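Local coordinates for protein deoxyhypusine hydroxylase (Homo sapiens, PDB 4D50) that hydroxylates the deoxyhypusine side chain of eukaryotic translation initiation factor 5A at a diiron centre, completing the second step of hypusine formation, at residues A[6-9]-A[10-14]; A[28-31]-A[32-36]; A[58-61]-A[62-65]; A[278-281]-A[282-286]. All coordinates share one frame; numbering follows the deposited sequence.

How the contacts relate
Following the chain from its N terminus, the four contacts come in series: none nests in or crosses another, and each closes one or two turns within a single helix rather than a loop. Contact 1 lies on helix 3-20 and touches contact 2 on the next helix, 26-39, where Leu36 meets Val12. Contact 2 packs its Phe30, Leu33 and Phe34 on Glu62 of contact 3, on helix 57-70, the helix whose His61 binds iron. Contact 4 belongs to helix 272-289 near the C terminus; its Val280 and Met284 reach Phe30, and Met284 also reaches Arg31. Contact 2 therefore joins both ends of the chain to the metal-binding helix.

Contact 1 of 4, residues A[6-9]-A[10-14]; sequences MVTE and QEVDA
Residues Met6 to Asp13 form successive turns of the N-terminal helix 3-20, and their contacts all run along that one helix. The evidence is the i to i+4 ladder: Gln10 N donates to Met6 O, Glu11 N to Val7 O, Val12 N to Thr8 O and Asp13 N to Glu9 O. The third of these is the straightest, with 2.8 Å from Val12 N to Thr8 O and 173° at the hydrogen. On the exposed side the extended chains of Met6 and Gln10 cross at an angle, and Met6 CE comes within 3.6 Å of Gln10 NE2, a methyl-to-amide touch without a hydrogen bond. The aliphatic part of Gln10 also folds back over the turn, CG lying 3.3 Å from Met6 O.

The inward side is carried by Val12. With CG2 anti to its carbonyl carbon, that methyl is turned back along the helix to 3.2 Å from Thr8 O, and the side chain packs on Leu36 and Leu39 of helix 26-39. Glu9 runs beside Val12, its bent chain (chi2 -46°) bringing OE1 to 4.0 Å from Val12 CB. A water donates to Asp13 OD1 over 3.2 Å; its 2.4 Å approach to Glu9 OE1 is too short to be trusted in detail. Asp13 OD1 has a further partner in Trp47 NE1, whereas Glu9 borders a bound guanidine. A buried valine facing the neighbouring helix, with mostly exposed residues on the other sides, is consistent with an amphipathic helix at the edge of an all-helical array.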
loop_
_atom_site.group_PDB
_atom_site.type_symbol
_atom_site.label_atom_id
_atom_site.label_comp_id
_atom_site.label_asym_id
_atom_site.label_seq_id
_atom_site.Cartn_x
_atom_site.Cartn_y
_atom_site.Cartn_z
ATOM N N MET A 6 22.701 -16.907 -13.420
ATOM C CA MET A 6 23.855 -16.047 -13.159
ATOM C C MET A 6 23.511 -14.604 -13.533
ATOM O O MET A 6 23.817 -13.693 -12.805
ATOM C CB MET A 6 25.097 -16.534 -13.954
ATOM C CG MET A 6 26.365 -15.660 -13.854
ATOM S SD MET A 6 27.675 -16.095 -15.050
ATOM C CE MET A 6 29.030 -14.975 -14.594
ATOM N N VAL A 7 22.958 -14.411 -14.720
ATOM C CA VAL A 7 22.639 -13.081 -15.231
ATOM C C VAL A 7 21.591 -12.434 -14.295
ATOM O O VAL A 7 21.723 -11.304 -13.916
ATOM C CB VAL A 7 22.085 -13.159 -16.637
ATOM C CG1 VAL A 7 21.582 -11.809 -17.136
ATOM C CG2 VAL A 7 23.152 -13.687 -17.559
ATOM N N THR A 8 20.584 -13.190 -13.904
ATOM C CA THR A 8 19.566 -12.594 -13.110
ATOM C C THR A 8 20.148 -12.178 -11.754
ATOM O O THR A 8 19.826 -11.100 -11.229
ATOM C CB THR A 8 18.404 -13.568 -12.931
ATOM O OG1 THR A 8 17.988 -14.034 -14.230
ATOM C CG2 THR A 8 17.259 -12.839 -12.227
ATOM N N GLU A 9 20.992 -13.010 -11.141
ATOM C CA GLU A 9 21.535 -12.597 -9.843
ATOM C C GLU A 9 22.521 -11.404 -9.951
ATOM O O GLU A 9 22.551 -10.564 -9.050
ATOM C CB GLU A 9 22.046 -13.797 -9.015
ATOM C CG GLU A 9 20.926 -14.800 -8.582
ATOM C CD GLU A 9 19.629 -14.176 -7.987
ATOM O OE1 GLU A 9 19.695 -13.397 -7.018
ATOM O OE2 GLU A 9 18.506 -14.450 -8.488
ATOM N N GLN A 10 23.276 -11.306 -11.044
ATOM C CA GLN A 10 24.036 -10.097 -11.340
ATOM C C GLN A 10 23.110 -8.874 -11.382
ATOM O O GLN A 10 23.425 -7.822 -10.789
ATOM C CB GLN A 10 24.742 -10.189 -12.700
ATOM C CG GLN A 10 25.952 -11.126 -12.740
ATOM C CD GLN A 10 26.811 -10.976 -14.001
ATOM O OE1 GLN A 10 26.431 -10.370 -14.988
ATOM N NE2 GLN A 10 27.983 -11.567 -13.963
ATOM N N GLU A 11 21.997 -8.985 -12.101
ATOM C CA GLU A 11 21.103 -7.824 -12.270
ATOM C C GLU A 11 20.455 -7.461 -10.925
ATOM O O GLU A 11 20.314 -6.265 -10.533
ATOM C CB GLU A 11 20.038 -8.093 -13.327
ATOM C CG GLU A 11 20.572 -8.133 -14.749
ATOM C CD GLU A 11 21.456 -6.915 -15.016
ATOM O OE1 GLU A 11 20.976 -5.777 -14.802
ATOM O OE2 GLU A 11 22.638 -7.110 -15.379
ATOM N N VAL A 12 20.056 -8.479 -10.191
ATOM C CA VAL A 12 19.615 -8.255 -8.812
ATOM C C VAL A 12 20.588 -7.439 -7.913
ATOM O O VAL A 12 20.175 -6.565 -7.139
ATOM C CB VAL A 12 19.232 -9.594 -8.131
ATOM C CG1 VAL A 12 19.015 -9.419 -6.634
ATOM C CG2 VAL A 12 17.972 -10.185 -8.752
ATOM N N ASP A 13 21.878 -7.742 -7.962
ATOM C CA ASP A 13 22.842 -7.089 -7.079
ATOM C C ASP A 13 23.083 -5.670 -7.508
ATOM O O ASP A 13 23.223 -4.756 -6.692
ATOM C CB ASP A 13 24.150 -7.878 -7.091
ATOM C CG ASP A 13 24.000 -9.212 -6.431
ATOM O OD1 ASP A 13 23.011 -9.402 -5.658
ATOM O OD2 ASP A 13 24.860 -10.104 -6.687
ATOM N N ALA A 14 23.042 -5.472 -8.807
ATOM C CA ALA A 14 23.180 -4.153 -9.426
ATOM C C ALA A 14 22.032 -3.241 -9.072
ATOM O O ALA A 14 22.256 -2.089 -8.671
ATOM C CB ALA A 14 23.237 -4.303 -10.924
HETATM O O HOH W 1 21.396 -12.218 -5.719
#

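Contact 2 of 4, residues A[28-31]-A[32-36]; sequences ARFR and ALFTL
Phe30 and Phe34, one turn apart on helix 26-39, make a local aromatic contact on the side of the helix that faces helix 57-70. Their side chains run alongside each other in the same direction. Phe30 CD2 lies in the plane of the Phe34 ring, at its edge, 4.0 Å from Phe34 CE2. Phe34 CD2 also comes within 3.3 Å of Phe30 O, the same oxygen that accepts the hydrogen bond from Phe34 N.

Such a helix, flanked by one neighbour before it and others after it, belongs to the stacked helical layers of this HEAT-repeat protein. Here Ala32 and Leu36 pack on Ile15 of helix 3-20, while Phe30 and Phe34 both press on Glu62 of helix 57-70. Leu33 sits between these two sides; its CB is 3.5 Å from Arg29 O, and its chain extends to Ile48 of helix 42-50.

A different kind of tie marks the exposed flank. Arg31 O is gripped twice by Thr35, through N at 3.1 Å and through OG1 at 2.8 Å, the two donors approaching from opposite faces of the carbonyl plane. The hydroxyl reaches back because it stands beside its own backbone N (chi1 -58°), which turns it toward the preceding turn. Arg29 sends its guanidinium group elsewhere, to a salt bridge with Asp54.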
loop_
_atom_site.group_PDB
_atom_site.type_symbol
_atom_site.label_atom_id
_atom_site.label_comp_id
_atom_site.label_asym_id
_atom_site.label_seq_id
_atom_site.Cartn_x
_atom_site.Cartn_y
_atom_site.Cartn_z
ATOM N N ALA A 28 14.557 6.742 -8.811
ATOM C CA ALA A 28 15.476 5.672 -9.218
ATOM C C ALA A 28 15.528 4.530 -8.219
ATOM O O ALA A 28 15.591 3.368 -8.582
ATOM C CB ALA A 28 16.873 6.223 -9.401
ATOM N N ARG A 29 15.458 4.872 -6.950
ATOM C CA ARG A 29 15.393 3.864 -5.936
ATOM C C ARG A 29 14.013 3.220 -5.933
ATOM O O ARG A 29 13.916 2.024 -5.685
ATOM C CB ARG A 29 15.725 4.479 -4.605
ATOM C CG ARG A 29 17.107 5.217 -4.548
ATOM C CD ARG A 29 17.288 5.921 -3.225
ATOM N NE ARG A 29 17.565 4.993 -2.157
ATOM C CZ ARG A 29 17.624 5.257 -0.875
ATOM N NH1 ARG A 29 17.455 6.498 -0.423
ATOM N NH2 ARG A 29 17.905 4.315 0.001
ATOM N N PHE A 30 12.934 3.941 -6.293
ATOM C CA PHE A 30 11.612 3.264 -6.429
ATOM C C PHE A 30 11.575 2.298 -7.546
ATOM O O PHE A 30 11.054 1.187 -7.442
ATOM C CB PHE A 30 10.459 4.284 -6.596
ATOM C CG PHE A 30 9.877 4.707 -5.298
ATOM C CD1 PHE A 30 10.627 5.451 -4.417
ATOM C CD2 PHE A 30 8.591 4.329 -4.943
ATOM C CE1 PHE A 30 10.110 5.846 -3.203
ATOM C CE2 PHE A 30 8.091 4.684 -3.715
ATOM C CZ PHE A 30 8.849 5.454 -2.847
ATOM N N ARG A 31 12.184 2.695 -8.646
ATOM C CA ARG A 31 12.277 1.853 -9.815
ATOM C C ARG A 31 13.034 0.617 -9.479
ATOM O O ARG A 31 12.599 -0.467 -9.866
ATOM C CB ARG A 31 13.023 2.554 -10.962
ATOM C CG ARG A 31 12.137 3.452 -11.738
ATOM C CD ARG A 31 12.947 4.268 -12.754
ATOM N NE ARG A 31 12.168 5.450 -13.086
ATOM C CZ ARG A 31 11.049 5.418 -13.813
ATOM N NH1 ARG A 31 10.607 4.277 -14.354
ATOM N NH2 ARG A 31 10.374 6.538 -14.021
ATOM N N ALA A 32 14.131 0.751 -8.761
ATOM C CA ALA A 32 14.921 -0.456 -8.325
ATOM C C ALA A 32 14.082 -1.378 -7.459
ATOM O O ALA A 32 14.070 -2.607 -7.586
ATOM C CB ALA A 32 16.159 -0.016 -7.595
ATOM N N LEU A 33 13.422 -0.775 -6.477
ATOM C CA LEU A 33 12.586 -1.526 -5.574
ATOM C C LEU A 33 11.513 -2.340 -6.280
ATOM O O LEU A 33 11.353 -3.495 -6.003
ATOM C CB LEU A 33 11.899 -0.590 -4.551
ATOM C CG LEU A 33 10.821 -1.234 -3.660
ATOM C CD1 LEU A 33 11.397 -2.367 -2.781
ATOM C CD2 LEU A 33 10.140 -0.168 -2.806
ATOM N N PHE A 34 10.703 -1.731 -7.176
ATOM C CA PHE A 34 9.691 -2.460 -7.854
ATOM C C PHE A 34 10.236 -3.476 -8.845
ATOM O O PHE A 34 9.639 -4.526 -9.042
ATOM C CB PHE A 34 8.643 -1.510 -8.441
ATOM C CG PHE A 34 7.751 -0.968 -7.367
ATOM C CD1 PHE A 34 6.789 -1.806 -6.730
ATOM C CD2 PHE A 34 7.883 0.321 -6.945
ATOM C CE1 PHE A 34 6.007 -1.353 -5.684
ATOM C CE2 PHE A 34 7.094 0.776 -5.882
ATOM C CZ PHE A 34 6.178 -0.063 -5.274
ATOM N N THR A 35 11.421 -3.245 -9.359
ATOM C CA THR A 35 12.013 -4.286 -10.183
ATOM C C THR A 35 12.362 -5.487 -9.282
ATOM O O THR A 35 12.067 -6.620 -9.655
ATOM C CB THR A 35 13.232 -3.740 -10.930
ATOM O OG1 THR A 35 12.787 -2.625 -11.714
ATOM C CG2 THR A 35 13.907 -4.805 -11.863
ATOM N N LEU A 36 12.987 -5.260 -8.148
ATOM C CA LEU A 36 13.303 -6.349 -7.241
ATOM C C LEU A 36 12.083 -7.075 -6.798
ATOM O O LEU A 36 12.152 -8.276 -6.582
ATOM C CB LEU A 36 14.077 -5.886 -6.038
ATOM C CG LEU A 36 15.483 -5.351 -6.297
ATOM C CD1 LEU A 36 16.052 -4.752 -5.007
ATOM C CD2 LEU A 36 16.407 -6.479 -6.775
#

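Contact 3 of 4, residues A[58-61]-A[62-65]; sequences LLKH and ELAY. With FE (Fe (III) ion), chain D; PER (peroxide ion), chain E.
His61 and Glu62 meet at the tightly packed side of helix 57-70, where the imidazole is fixed at both nitrogens. ND1 donates to Leu58 O over 2.7 Å, a nearly straight bond (163°) that uses a lone pair in the carbonyl plane and leaves the acceptor close to the imidazole plane. At the other end NE2 binds an iron(III) ion at 2.3 Å, whose coordination is completed there by two waters, O2 of the peroxide, His245 and Glu246. This double hold accompanies a chi1 of 107°, well off a staggered position. Leu58 O also receives Glu62 N, so one carbonyl steadies the ligand and continues the helix ladder. Glu62 OE1 approaches His61 CE1 to 3.3 Å, the ring and carboxylate planes standing 77° apart.

On the helix's other flank Leu63 folds back against the previous turn, with CG 3.3 Å from Leu59 O and CD1 3.8 Å from Lys60 CA, and it packs on Ala51 and Phe52. Cutting this side chain down to an alanine would probably open a gap between Leu59, Lys60 and the Phe52 loop.

The looser side begins at Tyr65. Its backbone N is held by His61 O, but its ring leads away to Tyr216, and the residue is partly exposed. A histidine presented from a HEAT-like repeat helix to an iron-peroxide site places this turn in the diiron site, where His61, His245 and Glu246 bind one iron.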
loop_
_atom_site.group_PDB
_atom_site.type_symbol
_atom_site.label_atom_id
_atom_site.label_comp_id
_atom_site.label_asym_id
_atom_site.label_seq_id
_atom_site.Cartn_x
_atom_site.Cartn_y
_atom_site.Cartn_z
ATOM N N LEU A 58 8.443 7.180 3.527
ATOM C CA LEU A 58 7.828 6.801 2.228
ATOM C C LEU A 58 8.554 5.588 1.622
ATOM O O LEU A 58 7.934 4.538 1.348
ATOM C CB LEU A 58 7.827 7.932 1.210
ATOM C CG LEU A 58 7.165 7.526 -0.098
ATOM C CD1 LEU A 58 5.669 7.288 0.078
ATOM C CD2 LEU A 58 7.320 8.590 -1.182
ATOM N N LEU A 59 9.868 5.691 1.502
ATOM C CA LEU A 59 10.585 4.561 0.910
ATOM C C LEU A 59 10.443 3.326 1.798
ATOM O O LEU A 59 10.115 2.262 1.329
ATOM C CB LEU A 59 12.054 4.919 0.656
ATOM C CG LEU A 59 12.836 3.791 -0.017
ATOM C CD1 LEU A 59 12.362 3.384 -1.391
ATOM C CD2 LEU A 59 14.327 4.259 -0.075
ATOM N N LYS A 60 10.643 3.472 3.113
ATOM C CA LYS A 60 10.640 2.309 4.004
ATOM C C LYS A 60 9.313 1.538 4.027
ATOM O O LYS A 60 9.287 0.314 4.051
ATOM C CB LYS A 60 10.994 2.708 5.415
ATOM C CG LYS A 60 12.464 3.030 5.644
ATOM C CD LYS A 60 12.769 3.224 7.133
ATOM C CE LYS A 60 12.196 4.510 7.656
ATOM N NZ LYS A 60 12.650 4.867 9.017
ATOM N N HIS A 61 8.231 2.258 3.975
ATOM C CA HIS A 61 6.917 1.628 3.953
ATOM C C HIS A 61 6.648 0.944 2.615
ATOM O O HIS A 61 6.008 -0.127 2.592
ATOM C CB HIS A 61 5.853 2.612 4.423
ATOM C CG HIS A 61 4.971 3.128 3.329
ATOM N ND1 HIS A 61 5.444 3.874 2.277
ATOM C CD2 HIS A 61 3.645 2.936 3.117
ATOM C CE1 HIS A 61 4.410 4.201 1.494
ATOM N NE2 HIS A 61 3.318 3.602 1.969
ATOM N N GLU A 62 7.225 1.446 1.523
ATOM C CA GLU A 62 7.117 0.757 0.197
ATOM C C GLU A 62 7.925 -0.593 0.223
ATOM O O GLU A 62 7.555 -1.614 -0.394
ATOM C CB GLU A 62 7.625 1.662 -0.882
ATOM C CG GLU A 62 6.868 1.658 -2.197
ATOM C CD GLU A 62 5.539 2.385 -2.075
ATOM O OE1 GLU A 62 5.493 3.535 -1.594
ATOM O OE2 GLU A 62 4.529 1.720 -2.346
ATOM N N LEU A 63 9.034 -0.551 0.922
ATOM C CA LEU A 63 9.819 -1.774 1.098
ATOM C C LEU A 63 8.937 -2.799 1.696
ATOM O O LEU A 63 8.955 -3.987 1.313
ATOM C CB LEU A 63 11.023 -1.581 1.992
ATOM C CG LEU A 63 11.995 -0.440 1.666
ATOM C CD1 LEU A 63 13.002 -0.333 2.771
ATOM C CD2 LEU A 63 12.677 -0.714 0.370
ATOM N N ALA A 64 8.294 -2.410 2.789
ATOM C CA ALA A 64 7.447 -3.412 3.492
ATOM C C ALA A 64 6.289 -3.840 2.599
ATOM O O ALA A 64 5.964 -5.046 2.566
ATOM C CB ALA A 64 6.878 -2.859 4.811
ATOM N N TYR A 65 5.646 -2.922 1.899
ATOM C CA TYR A 65 4.580 -3.292 0.991
ATOM C C TYR A 65 5.005 -4.327 -0.049
ATOM O O TYR A 65 4.375 -5.352 -0.252
ATOM C CB TYR A 65 4.060 -2.056 0.266
ATOM C CG TYR A 65 3.029 -2.286 -0.796
ATOM C CD1 TYR A 65 1.716 -2.608 -0.477
ATOM C CD2 TYR A 65 3.404 -2.334 -2.144
ATOM C CE1 TYR A 65 0.763 -2.849 -1.486
ATOM C CE2 TYR A 65 2.476 -2.517 -3.141
ATOM C CZ TYR A 65 1.183 -2.860 -2.813
ATOM O OH TYR A 65 0.311 -3.017 -3.820
HETATM FE FE FE D . 1.126 4.295 1.573
HETATM O O1 PER E . 0.777 3.564 4.223
HETATM O O2 PER E . 0.678 4.971 3.598
HETATM O O HOH W 2 0.153 2.135 1.805
HETATM O O HOH W 3 1.392 3.681 -0.481
#

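Contact 4 of 4, residues A[278-281]-A[282-286]; sequences CEVA and LDMYE. With GAI (guanidine), chain F.
Leu282 opens the second half of this contact on helix 272-289 by packing on Cys278: its CG lies 3.2 Å from Cys278 O, the oxygen that accepts the hydrogen bond from Leu282 N. Leu282 CB also lies 3.4 Å from the carbon of a bound guanidine.

Asp283 follows and carries most of the polar chemistry. Its N donates to Glu279 O, and its OD1 takes 2.7 Å and 2.8 Å hydrogen bonds from guanidine N1 and N3, the second weak in angle (127°). Guanidine N3 also makes a weak bond to Glu279 O, one turn back. The side chains of Glu279 and Asp283 cross obliquely, with the two carboxylate planes 77° apart and OE2 of the former 4.0 Å from OD2 of the latter. A water donates to Asp283 OD2 over 2.6 Å and, weakly, to Glu279 OE2. Substituting an alanine for Asp283 would probably leave guanidine N1 without its acceptor and this water without its closest partner.

At Met284 the chain bends at chi2 (-61°) so that the thioether runs beside Val280, CE 3.8 Å from Val280 CG1; the same side chain also touches Gln27 and Arg31 of helix 26-39. Tyr285 adds a backbone bond to Ala281 O, while its ring departs toward Leu260. Glu286 borders the guanidine, its CG near guanidine N1. Two neighbouring acids would tend to repel, and the guanidine, which is likely to be cationic, together with the shared water probably offsets that cost.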
loop_
_atom_site.group_PDB
_atom_site.type_symbol
_atom_site.label_atom_id
_atom_site.label_comp_id
_atom_site.label_asym_id
_atom_site.label_seq_id
_atom_site.Cartn_x
_atom_site.Cartn_y
_atom_site.Cartn_z
ATOM N N CYS A 278 4.627 13.369 -4.100
ATOM C CA CYS A 278 4.401 14.226 -5.264
ATOM C C CYS A 278 5.573 14.218 -6.277
ATOM O O CYS A 278 5.370 14.149 -7.499
ATOM C CB CYS A 278 4.071 15.677 -4.791
ATOM S SG CYS A 278 2.571 15.898 -3.897
ATOM N N GLU A 279 6.793 14.276 -5.759
ATOM C CA GLU A 279 8.032 14.074 -6.510
ATOM C C GLU A 279 8.128 12.834 -7.362
ATOM O O GLU A 279 8.336 12.910 -8.576
ATOM C CB GLU A 279 9.231 14.113 -5.555
ATOM C CG GLU A 279 10.594 13.814 -6.255
ATOM C CD GLU A 279 11.784 13.734 -5.313
ATOM O OE1 GLU A 279 11.670 14.061 -4.126
ATOM O OE2 GLU A 279 12.867 13.300 -5.755
ATOM N N VAL A 280 7.917 11.691 -6.731
ATOM C CA VAL A 280 7.928 10.430 -7.393
ATOM C C VAL A 280 6.829 10.381 -8.468
ATOM O O VAL A 280 7.104 9.932 -9.589
ATOM C CB VAL A 280 7.832 9.271 -6.367
ATOM C CG1 VAL A 280 7.650 7.926 -7.052
ATOM C CG2 VAL A 280 9.114 9.265 -5.525
ATOM N N ALA A 281 5.621 10.862 -8.151
ATOM C CA ALA A 281 4.489 10.824 -9.100
ATOM C C ALA A 281 4.807 11.678 -10.339
ATOM O O ALA A 281 4.636 11.198 -11.495
ATOM C CB ALA A 281 3.183 11.275 -8.441
ATOM N N LEU A 282 5.314 12.881 -10.088
ATOM C CA LEU A 282 5.684 13.774 -11.195
ATOM C C LEU A 282 6.834 13.204 -11.988
ATOM O O LEU A 282 6.807 13.278 -13.201
ATOM C CB LEU A 282 5.980 15.167 -10.683
ATOM C CG LEU A 282 4.754 15.918 -10.112
ATOM C CD1 LEU A 282 5.143 17.118 -9.287
ATOM C CD2 LEU A 282 3.695 16.299 -11.158
ATOM N N ASP A 283 7.854 12.645 -11.317
ATOM C CA ASP A 283 8.981 12.030 -11.998
ATOM C C ASP A 283 8.562 10.877 -12.858
ATOM O O ASP A 283 9.107 10.716 -13.929
ATOM C CB ASP A 283 10.104 11.577 -11.047
ATOM C CG ASP A 283 10.900 12.747 -10.438
ATOM O OD1 ASP A 283 10.737 13.916 -10.794
ATOM O OD2 ASP A 283 11.648 12.487 -9.484
ATOM N N MET A 284 7.543 10.127 -12.448
ATOM C CA MET A 284 7.113 8.994 -13.277
ATOM C C MET A 284 6.423 9.492 -14.531
ATOM O O MET A 284 6.558 8.915 -15.596
ATOM C CB MET A 284 6.243 8.025 -12.490
ATOM C CG MET A 284 6.988 7.435 -11.293
ATOM S SD MET A 284 8.466 6.494 -11.680
ATOM C CE MET A 284 9.233 6.190 -10.065
ATOM N N TYR A 285 5.654 10.560 -14.386
ATOM C CA TYR A 285 4.987 11.155 -15.551
ATOM C C TYR A 285 6.019 11.678 -16.537
ATOM O O TYR A 285 5.896 11.435 -17.750
ATOM C CB TYR A 285 4.038 12.256 -15.163
ATOM C CG TYR A 285 3.497 12.980 -16.373
ATOM C CD1 TYR A 285 2.671 12.340 -17.247
ATOM C CD2 TYR A 285 3.928 14.278 -16.696
ATOM C CE1 TYR A 285 2.209 12.968 -18.385
ATOM C CE2 TYR A 285 3.491 14.913 -17.842
ATOM C CZ TYR A 285 2.620 14.256 -18.663
ATOM O OH TYR A 285 2.131 14.852 -19.788
ATOM N N GLU A 286 7.032 12.392 -16.024
ATOM C CA GLU A 286 8.127 12.840 -16.859
ATOM C C GLU A 286 8.830 11.662 -17.538
ATOM O O GLU A 286 9.177 11.752 -18.709
ATOM C CB GLU A 286 9.150 13.680 -16.069
ATOM C CG GLU A 286 8.630 15.029 -15.562
ATOM C CD GLU A 286 7.981 15.888 -16.634
ATOM O OE1 GLU A 286 8.615 16.017 -17.677
ATOM O OE2 GLU A 286 6.835 16.401 -16.465
HETATM C C GAI F . 9.088 16.453 -10.795
HETATM N N1 GAI F . 9.240 15.826 -11.891
HETATM N N2 GAI F . 8.710 17.706 -10.855
HETATM N N3 GAI F . 9.254 15.899 -9.593
HETATM O O HOH W 4 12.885 14.667 -8.814
#